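Local coordinates for yersinopine synthase (Yersinia pestis, PDB 6C4L), which catalyses the NADPH-dependent reductive condensation of pyruvate with an amino-acid-derived intermediate, the last step in making the metallophore yersinopine, at residues W105-L110 / S134-S139; E161-S166 / I213-Q218; D305-L310 / V422-A427. All coordinates share one frame; numbering follows the deposited sequence.

Contact 1. Residues W105-L110 / S134-S139; sequences WQRLIL and SVILLS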
loop_
_atom_site.group_PDB
_atom_site.type_symbol
_atom_site.label_atom_id
_atom_site.label_comp_id
_atom_site.label_asym_id
_atom_site.label_seq_id
_atom_site.Cartn_x
_atom_site.Cartn_y
_atom_site.Cartn_z
ATOM N N TRP A 105 -29.292 5.593 42.262
ATOM C CA TRP A 105 -28.184 5.195 41.412
ATOM C C TRP A 105 -26.869 5.593 42.053
ATOM O O TRP A 105 -26.719 6.723 42.525
ATOM C CB TRP A 105 -28.310 5.862 40.029
ATOM C CG TRP A 105 -29.598 5.570 39.383
ATOM C CD1 TRP A 105 -30.639 6.437 39.184
ATOM C CD2 TRP A 105 -30.016 4.308 38.869
ATOM N NE1 TRP A 105 -31.676 5.786 38.555
ATOM C CE2 TRP A 105 -31.313 4.479 38.346
ATOM C CE3 TRP A 105 -29.409 3.045 38.784
ATOM C CZ2 TRP A 105 -32.021 3.439 37.763
ATOM C CZ3 TRP A 105 -30.109 2.016 38.191
ATOM C CH2 TRP A 105 -31.410 2.218 37.703
ATOM N N GLN A 106 -25.915 4.667 42.079
ATOM C CA GLN A 106 -24.612 4.953 42.654
ATOM C C GLN A 106 -23.502 4.985 41.626
ATOM O O GLN A 106 -22.411 5.488 41.929
ATOM C CB GLN A 106 -24.273 3.919 43.731
ATOM C CG GLN A 106 -25.373 3.859 44.784
ATOM C CD GLN A 106 -24.991 3.119 46.048
ATOM O OE1 GLN A 106 -23.823 2.941 46.346
ATOM N NE2 GLN A 106 -25.992 2.725 46.823
ATOM N N ARG A 107 -23.754 4.479 40.429
ATOM C CA ARG A 107 -22.789 4.536 39.344
ATOM C C ARG A 107 -23.504 4.990 38.081
ATOM O O ARG A 107 -24.550 4.437 37.715
ATOM C CB ARG A 107 -22.131 3.166 39.146
ATOM C CG ARG A 107 -21.066 3.134 38.115
ATOM C CD ARG A 107 -20.609 1.689 37.828
ATOM N NE ARG A 107 -19.969 1.097 39.002
ATOM C CZ ARG A 107 -20.369 -0.016 39.611
ATOM N NH1 ARG A 107 -21.422 -0.699 39.180
ATOM N NH2 ARG A 107 -19.697 -0.461 40.663
ATOM N N LEU A 108 -22.958 6.030 37.458
ATOM C CA LEU A 108 -23.342 6.470 36.125
ATOM C C LEU A 108 -22.235 6.079 35.163
ATOM O O LEU A 108 -21.057 6.352 35.422
ATOM C CB LEU A 108 -23.530 7.984 36.054
ATOM C CG LEU A 108 -24.640 8.698 36.789
ATOM C CD1 LEU A 108 -24.808 10.048 36.110
ATOM C CD2 LEU A 108 -25.930 7.887 36.790
ATOM N N ILE A 109 -22.594 5.433 34.065
ATOM C CA ILE A 109 -21.624 5.111 33.026
ATOM C C ILE A 109 -22.035 5.858 31.758
ATOM O O ILE A 109 -23.127 5.637 31.219
ATOM C CB ILE A 109 -21.507 3.605 32.778
ATOM C CG1 ILE A 109 -21.001 2.877 34.047
ATOM C CG2 ILE A 109 -20.510 3.381 31.674
ATOM C CD1 ILE A 109 -21.154 1.377 34.042
ATOM N N LEU A 110 -21.176 6.762 31.291
ATOM C CA LEU A 110 -21.440 7.520 30.054
ATOM C C LEU A 110 -20.946 6.683 28.885
ATOM O O LEU A 110 -19.745 6.604 28.618
ATOM C CB LEU A 110 -20.792 8.894 30.117
ATOM C CG LEU A 110 -21.741 9.889 30.824
ATOM C CD1 LEU A 110 -21.745 9.636 32.306
ATOM C CD2 LEU A 110 -21.409 11.325 30.574
ATOM N N SER A 134 -19.744 7.135 41.642
ATOM C CA SER A 134 -18.766 7.141 40.568
ATOM C C SER A 134 -19.418 7.462 39.233
ATOM O O SER A 134 -20.579 7.136 38.987
ATOM C CB SER A 134 -18.043 5.796 40.530
ATOM O OG SER A 134 -18.757 4.865 39.742
ATOM N N VAL A 135 -18.648 8.116 38.374
ATOM C CA VAL A 135 -19.053 8.386 37.006
ATOM C C VAL A 135 -17.940 7.900 36.108
ATOM O O VAL A 135 -16.802 8.355 36.240
ATOM C CB VAL A 135 -19.328 9.879 36.775
ATOM C CG1 VAL A 135 -19.600 10.142 35.307
ATOM C CG2 VAL A 135 -20.510 10.347 37.635
ATOM N N ILE A 136 -18.265 6.985 35.200
ATOM C CA ILE A 136 -17.275 6.305 34.364
ATOM C C ILE A 136 -17.426 6.802 32.928
ATOM O O ILE A 136 -18.510 6.705 32.346
ATOM C CB ILE A 136 -17.437 4.782 34.430
ATOM C CG1 ILE A 136 -17.290 4.317 35.897
ATOM C CG2 ILE A 136 -16.397 4.085 33.563
ATOM C CD1 ILE A 136 -17.647 2.875 36.143
ATOM N N LEU A 137 -16.330 7.295 32.357
ATOM C CA LEU A 137 -16.283 7.829 30.983
ATOM C C LEU A 137 -15.747 6.720 30.084
ATOM O O LEU A 137 -14.550 6.441 30.049
ATOM C CB LEU A 137 -15.418 9.079 30.938
ATOM C CG LEU A 137 -15.868 10.087 32.010
ATOM C CD1 LEU A 137 -15.031 11.360 32.022
ATOM C CD2 LEU A 137 -17.324 10.461 31.794
ATOM N N LEU A 138 -16.667 6.069 29.388
ATOM C CA LEU A 138 -16.388 4.784 28.783
ATOM C C LEU A 138 -15.483 4.933 27.570
ATOM O O LEU A 138 -14.548 4.146 27.387
ATOM C CB LEU A 138 -17.711 4.110 28.410
ATOM C CG LEU A 138 -17.582 2.697 27.839
ATOM C CD1 LEU A 138 -17.100 1.756 28.935
ATOM C CD2 LEU A 138 -18.907 2.218 27.247
ATOM N N SER A 139 -15.742 5.930 26.726
ATOM C CA SER A 139 -14.877 6.228 25.581
ATOM C C SER A 139 -14.460 7.693 25.665
ATOM O O SER A 139 -14.950 8.563 24.926
ATOM C CB SER A 139 -15.547 5.921 24.248
ATOM O OG SER A 139 -14.522 5.571 23.325
HETATM O O HOH W 1 -18.273 7.357 26.563
#
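The guanidinium of Arg107 is the flat group to look at first: Ile136 CD1 and Ser134 OG approach it obliquely, Trp229 makes a cation-pi contact with it, and its NH2 carries both a salt bridge to Glu226 and a hydrogen bond to the carbonyl of His20. Of Arg107, it is mainly the aliphatic chain that touches strand 134-137. CG lies anti to the backbone N (chi1 -176°), which brings it alongside Ser134 OG at 3.3 Å; the next carbon, CD, rests on Ile136 CD1 at 3.6 Å. Ser134 OG is itself hydrogen-bonded to Glu226, so a single carboxylate holds a polar side chain from each strand, and the arginine probably helps to keep it ionised. Further along the same face Ile109 and Ile136 run side by side, pointing the same way, with Ile109 CG1 4.0 Å from Ile136 CD1. On the reverse face Leu110 slants over Val135, its CD1 3.7 Å from Val135 CG1.

The backbones pair in parallel, 14° apart, and five N-H...O=C bonds pass alternately between them, from Ser134 N to Gln106 O through to Leu138 N to Leu110 O. That last bond, at 3.2 Å, comes in tilted from the carbonyl plane. Leu110 O also accepts from a water at 2.6 Å, and this water takes the N-H of Ser139 at 2.9 Å, bridging Leu110 to Ser139.

Together with helix 117-123 the strands form a beta-alpha-beta unit of the Rossmann-type nucleotide-binding sheet. Strand 25-28 flanks 107-110 and strand 161-165 flanks 134-137; helix 117-123 packs on Leu110 and Leu137, whereas helix 225-235 supplies Glu226 and Trp229 to the Arg107 face.

Contact 2. Residues E161-S166 / I213-Q218; sequences EVISLS and IYLANQ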
loop_
_atom_site.group_PDB
_atom_site.type_symbol
_atom_site.label_atom_id
_atom_site.label_comp_id
_atom_site.label_asym_id
_atom_site.label_seq_id
_atom_site.Cartn_x
_atom_site.Cartn_y
_atom_site.Cartn_z
ATOM N N GLU A 161 -16.168 9.597 42.350
ATOM C CA GLU A 161 -15.000 9.121 41.612
ATOM C C GLU A 161 -15.266 9.219 40.111
ATOM O O GLU A 161 -16.265 8.690 39.614
ATOM C CB GLU A 161 -14.672 7.670 42.002
ATOM C CG GLU A 161 -13.458 7.029 41.258
ATOM C CD GLU A 161 -12.961 5.786 42.008
ATOM O OE1 GLU A 161 -13.651 5.392 42.971
ATOM O OE2 GLU A 161 -11.907 5.210 41.660
ATOM N N VAL A 162 -14.378 9.898 39.396
ATOM C CA VAL A 162 -14.466 10.046 37.938
ATOM C C VAL A 162 -13.406 9.146 37.327
ATOM O O VAL A 162 -12.216 9.326 37.602
ATOM C CB VAL A 162 -14.260 11.501 37.514
ATOM C CG1 VAL A 162 -14.234 11.637 35.987
ATOM C CG2 VAL A 162 -15.372 12.368 38.128
ATOM N N ILE A 163 -13.825 8.201 36.491
ATOM C CA ILE A 163 -12.892 7.313 35.809
ATOM C C ILE A 163 -13.008 7.515 34.295
ATOM O O ILE A 163 -14.099 7.411 33.716
ATOM C CB ILE A 163 -13.122 5.849 36.206
ATOM C CG1 ILE A 163 -12.777 5.670 37.684
ATOM C CG2 ILE A 163 -12.224 4.906 35.382
ATOM C CD1 ILE A 163 -13.276 4.406 38.236
ATOM N N SER A 164 -11.883 7.822 33.664
ATOM C CA SER A 164 -11.762 7.842 32.206
ATOM C C SER A 164 -11.177 6.538 31.691
ATOM O O SER A 164 -10.146 6.079 32.195
ATOM C CB SER A 164 -10.857 8.978 31.730
ATOM O OG SER A 164 -11.559 10.197 31.667
ATOM N N LEU A 165 -11.814 5.952 30.680
ATOM C CA LEU A 165 -11.220 4.844 29.938
ATOM C C LEU A 165 -10.759 5.362 28.585
ATOM O O LEU A 165 -11.422 6.217 27.990
ATOM C CB LEU A 165 -12.205 3.693 29.729
ATOM C CG LEU A 165 -12.966 3.188 30.969
ATOM C CD1 LEU A 165 -13.776 1.960 30.610
ATOM C CD2 LEU A 165 -12.009 2.884 32.096
ATOM N N SER A 166 -9.652 4.794 28.083
ATOM C CA SER A 166 -9.054 5.264 26.835
ATOM C C SER A 166 -9.942 4.994 25.624
ATOM O O SER A 166 -9.935 5.767 24.661
ATOM C CB SER A 166 -7.704 4.590 26.634
ATOM O OG SER A 166 -7.815 3.181 26.861
ATOM N N ILE A 213 -6.748 -1.596 27.963
ATOM C CA ILE A 213 -7.447 -0.331 28.141
ATOM C C ILE A 213 -6.658 0.444 29.182
ATOM O O ILE A 213 -6.250 -0.130 30.201
ATOM C CB ILE A 213 -8.897 -0.549 28.624
ATOM C CG1 ILE A 213 -9.703 -1.357 27.607
ATOM C CG2 ILE A 213 -9.587 0.781 28.948
ATOM C CD1 ILE A 213 -9.957 -0.632 26.297
ATOM N N TYR A 214 -6.428 1.725 28.931
ATOM C CA TYR A 214 -5.844 2.601 29.937
ATOM C C TYR A 214 -6.955 3.306 30.711
ATOM O O TYR A 214 -7.928 3.782 30.119
ATOM C CB TYR A 214 -4.927 3.628 29.276
ATOM C CG TYR A 214 -3.795 2.960 28.525
ATOM C CD1 TYR A 214 -3.978 2.506 27.237
ATOM C CD2 TYR A 214 -2.557 2.737 29.130
ATOM C CE1 TYR A 214 -2.937 1.847 26.549
ATOM C CE2 TYR A 214 -1.512 2.083 28.428
ATOM C CZ TYR A 214 -1.724 1.663 27.148
ATOM O OH TYR A 214 -0.719 1.015 26.462
ATOM N N LEU A 215 -6.804 3.392 32.024
ATOM C CA LEU A 215 -7.823 4.053 32.826
ATOM C C LEU A 215 -7.173 4.794 33.978
ATOM O O LEU A 215 -6.030 4.532 34.353
ATOM C CB LEU A 215 -8.874 3.068 33.332
ATOM C CG LEU A 215 -8.533 2.121 34.496
ATOM C CD1 LEU A 215 -9.786 1.356 34.864
ATOM C CD2 LEU A 215 -7.395 1.132 34.146
ATOM N N ALA A 216 -7.928 5.737 34.536
ATOM C CA ALA A 216 -7.465 6.499 35.685
ATOM C C ALA A 216 -8.670 7.131 36.362
ATOM O O ALA A 216 -9.694 7.360 35.722
ATOM C CB ALA A 216 -6.470 7.582 35.272
ATOM N N ASN A 217 -8.540 7.407 37.662
ATOM C CA ASN A 217 -9.437 8.342 38.310
ATOM C C ASN A 217 -8.687 9.639 38.573
ATOM O O ASN A 217 -7.500 9.785 38.251
ATOM C CB ASN A 217 -10.062 7.738 39.574
ATOM C CG ASN A 217 -9.061 7.419 40.679
ATOM O OD1 ASN A 217 -8.078 8.123 40.909
ATOM N ND2 ASN A 217 -9.357 6.354 41.401
ATOM N N GLN A 218 -9.423 10.624 39.061
ATOM C CA GLN A 218 -8.849 11.948 39.191
ATOM C C GLN A 218 -7.740 12.025 40.230
ATOM O O GLN A 218 -7.041 13.041 40.272
ATOM C CB GLN A 218 -9.934 12.961 39.549
ATOM C CG GLN A 218 -10.566 12.778 40.936
ATOM C CD GLN A 218 -11.912 12.080 40.905
ATOM O OE1 GLN A 218 -12.051 10.988 40.345
ATOM N NE2 GLN A 218 -12.914 12.694 41.556
#
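Ser166 and Tyr214 close one end of this antiparallel pairing with two bonds: Ser166 N donates to Tyr214 O at 2.9 Å, and Tyr214 N donates to the hydroxyl, Ser166 OG, also at 2.9 Å. Here a side chain stands in for a strand carbonyl. In the middle Ser164 and Ala216 form the hydrogen-bonded pair, each N-H used by the other's C=O. The Ser164 hydroxyl is hydrogen-bonded to Glu251 and Ser140, and the Tyr214 hydroxyl to Asp328. At the far end a side chain substitutes again: Gln218, bent at chi2 (-100°), curls back so that OE1 takes the N-H of Val162 at 2.7 Å, while NE2 is spent on Val160 O. Asn217 ND2 reaches Glu161 OE2 at 2.8 Å, arriving from above the carboxylate plane; OE2 is also bonded to Ser224, and ND2 to Asn221. Asn217 OD1 accepts from Trp219 N, so its whole amide is fixed. Between these polar ends Leu165 lies beside Leu215, tightly packed, with Leu165 CD2 3.4 Å from Leu215 CB.

Strand 161-165 lies in the sheet between parallel strand 134-137 and antiparallel strand 203-217, with helix 225-235 against Ile163 and Asn217 and helix 144-154 against Val162 and Gln218.

Contact 3. Residues D305-L310 / V422-A427; sequences DDYKRL and VVMPTA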
loop_
_atom_site.group_PDB
_atom_site.type_symbol
_atom_site.label_atom_id
_atom_site.label_comp_id
_atom_site.label_asym_id
_atom_site.label_seq_id
_atom_site.Cartn_x
_atom_site.Cartn_y
_atom_site.Cartn_z
ATOM N N ASP A 305 2.305 15.308 16.634
ATOM C CA ASP A 305 3.219 16.342 17.124
ATOM C C ASP A 305 2.452 17.400 17.916
ATOM O O ASP A 305 2.895 17.842 18.982
ATOM C CB ASP A 305 3.960 17.021 15.959
ATOM C CG ASP A 305 4.922 16.094 15.228
ATOM O OD1 ASP A 305 5.432 15.159 15.872
ATOM O OD2 ASP A 305 5.194 16.333 14.006
ATOM N N ASP A 306 1.294 17.815 17.403
ATOM C CA ASP A 306 0.529 18.871 18.053
ATOM C C ASP A 306 0.048 18.429 19.442
ATOM O O ASP A 306 0.119 19.205 20.405
ATOM C CB ASP A 306 -0.652 19.270 17.176
ATOM C CG ASP A 306 -0.246 20.056 15.945
ATOM O OD1 ASP A 306 0.942 20.418 15.785
ATOM O OD2 ASP A 306 -1.151 20.327 15.135
ATOM N N TYR A 307 -0.447 17.190 19.568
ATOM C CA TYR A 307 -0.917 16.717 20.868
ATOM C C TYR A 307 0.224 16.648 21.871
ATOM O O TYR A 307 0.040 16.953 23.046
ATOM C CB TYR A 307 -1.584 15.348 20.742
ATOM C CG TYR A 307 -2.913 15.322 20.031
ATOM C CD1 TYR A 307 -3.804 16.375 20.127
ATOM C CD2 TYR A 307 -3.282 14.234 19.262
ATOM C CE1 TYR A 307 -5.025 16.348 19.464
ATOM C CE2 TYR A 307 -4.493 14.198 18.589
ATOM C CZ TYR A 307 -5.364 15.252 18.692
ATOM O OH TYR A 307 -6.579 15.208 18.014
ATOM N N LYS A 308 1.407 16.234 21.431
ATOM C CA LYS A 308 2.571 16.259 22.306
ATOM C C LYS A 308 2.798 17.651 22.876
ATOM O O LYS A 308 3.072 17.802 24.076
ATOM C CB LYS A 308 3.809 15.798 21.551
ATOM C CG LYS A 308 5.129 16.166 22.221
ATOM C CD LYS A 308 6.322 15.731 21.328
ATOM C CE LYS A 308 7.641 15.738 22.085
ATOM N NZ LYS A 308 7.892 17.027 22.799
ATOM N N ARG A 309 2.737 18.676 22.019
ATOM C CA ARG A 309 2.879 20.051 22.496
ATOM C C ARG A 309 1.861 20.341 23.581
ATOM O O ARG A 309 2.201 20.885 24.633
ATOM C CB ARG A 309 2.715 21.061 21.352
ATOM C CG ARG A 309 3.975 21.343 20.557
ATOM C CD ARG A 309 3.812 22.548 19.619
ATOM N NE ARG A 309 3.368 22.186 18.267
ATOM C CZ ARG A 309 4.080 21.433 17.421
ATOM N NH1 ARG A 309 5.259 20.956 17.787
ATOM N NH2 ARG A 309 3.624 21.146 16.206
ATOM N N LEU A 310 0.599 19.990 23.328
ATOM C CA LEU A 310 -0.471 20.352 24.249
ATOM C C LEU A 310 -0.387 19.522 25.515
ATOM O O LEU A 310 -0.475 20.057 26.623
ATOM C CB LEU A 310 -1.824 20.153 23.578
ATOM C CG LEU A 310 -3.078 20.368 24.436
ATOM C CD1 LEU A 310 -3.134 21.794 24.968
ATOM C CD2 LEU A 310 -4.336 20.046 23.643
ATOM N N VAL A 422 -0.271 27.431 23.222
ATOM C CA VAL A 422 0.398 26.444 22.379
ATOM C C VAL A 422 -0.290 26.407 21.018
ATOM O O VAL A 422 -1.518 26.523 20.904
ATOM C CB VAL A 422 0.496 25.034 23.003
ATOM C CG1 VAL A 422 -0.141 24.969 24.386
ATOM C CG2 VAL A 422 -0.029 23.941 22.070
ATOM N N VAL A 423 0.519 26.268 19.992
ATOM C CA VAL A 423 0.059 26.293 18.612
ATOM C C VAL A 423 -0.029 24.860 18.123
ATOM O O VAL A 423 0.843 24.039 18.428
ATOM C CB VAL A 423 1.014 27.130 17.743
ATOM C CG1 VAL A 423 1.176 28.528 18.341
ATOM C CG2 VAL A 423 2.358 26.441 17.624
ATOM N N MET A 424 -1.104 24.542 17.413
ATOM C CA MET A 424 -1.302 23.222 16.822
ATOM C C MET A 424 -1.602 23.398 15.336
ATOM O O MET A 424 -2.767 23.346 14.916
ATOM C CB MET A 424 -2.413 22.475 17.553
ATOM C CG MET A 424 -2.172 22.376 19.052
ATOM S SD MET A 424 -3.575 21.614 19.841
ATOM C CE MET A 424 -3.367 19.905 19.409
ATOM N N PRO A 425 -0.566 23.586 14.501
ATOM C CA PRO A 425 -0.826 23.947 13.093
ATOM C C PRO A 425 -1.541 22.868 12.320
ATOM O O PRO A 425 -2.271 23.183 11.378
ATOM C CB PRO A 425 0.575 24.211 12.514
ATOM C CG PRO A 425 1.481 24.346 13.676
ATOM C CD PRO A 425 0.867 23.616 14.831
ATOM N N THR A 426 -1.344 21.598 12.647
ATOM C CA THR A 426 -2.002 20.567 11.854
ATOM C C THR A 426 -3.474 20.507 12.216
ATOM O O THR A 426 -4.343 20.531 11.335
ATOM C CB THR A 426 -1.336 19.205 12.065
ATOM O OG1 THR A 426 0.043 19.295 11.708
ATOM C CG2 THR A 426 -2.018 18.136 11.233
ATOM N N ALA A 427 -3.774 20.456 13.526
ATOM C CA ALA A 427 -5.156 20.591 13.973
ATOM C C ALA A 427 -5.825 21.796 13.336
ATOM O O ALA A 427 -6.968 21.726 12.877
ATOM C CB ALA A 427 -5.223 20.741 15.499
HETATM O O HOH W 2 2.144 20.223 13.183
#
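The chain leading into helix 425-445 is extended through Val422 and Val423, reaches the N-cap position at Met424, and there passes close to a turn of helix 294-313, Met424 CA lying 4.9 Å from Asp306 CA. The arrangement is a helix N-terminus bound by a carboxylate from a different helix. Asp306 OD2 takes two first-turn N-H groups: Thr426 N at 2.8 Å through its syn lone pair, and Ala427 N at 3.1 Å, nearly along the C-O axis. The positive end of the helix dipole would probably stabilise the negative charge of this buried group.

Arg309, one turn on, forms a salt bridge with Asp306 through NH2 and OD1, and its NE donates to Val423 O at 3.1 Å, which lies in the guanidinium plane. One face of that guanidinium sits over Asp305 O, and Pro425 CD is near its edge. Met424 bends at chi3 (75°), turning CE back toward Tyr307, where it meets CD1 at 3.6 Å; Leu310 CD2 packs on the Met424 sulfur. Tyr307 is itself held by a bond from its hydroxyl to Asn257 O and by an edge-to-face contact with Tyr258, while helix 401-419 borders Leu310 and Ala427. A water completes the junction, donating to Asp306 OD1 at 2.9 Å and lying 2.7 Å from Thr426 OG1.

Contacts 1 and 2 are neighbours in one sheet, their centres about 10 Å apart. Strands 134-137 and 161-165 join them directly: Leu137 N lies 2.6 Å from Ile163 O and Val135 N 2.7 Å from Glu161 O, both probable hydrogen bonds. Contact 1 comes closer to the NADP(+) site, the side chain of Leu138 being about 4 Å from that of Ala33; in contact 2, Leu165 is about 10 Å from Ala33, side chain to side chain. Contact 3 belongs to the helical part of the protein, its centre about 30 Å from that of contact 1 and 23 Å from that of contact 2. Its Tyr307 side chain is about 8 Å from that of His260, the probable proton donor/acceptor.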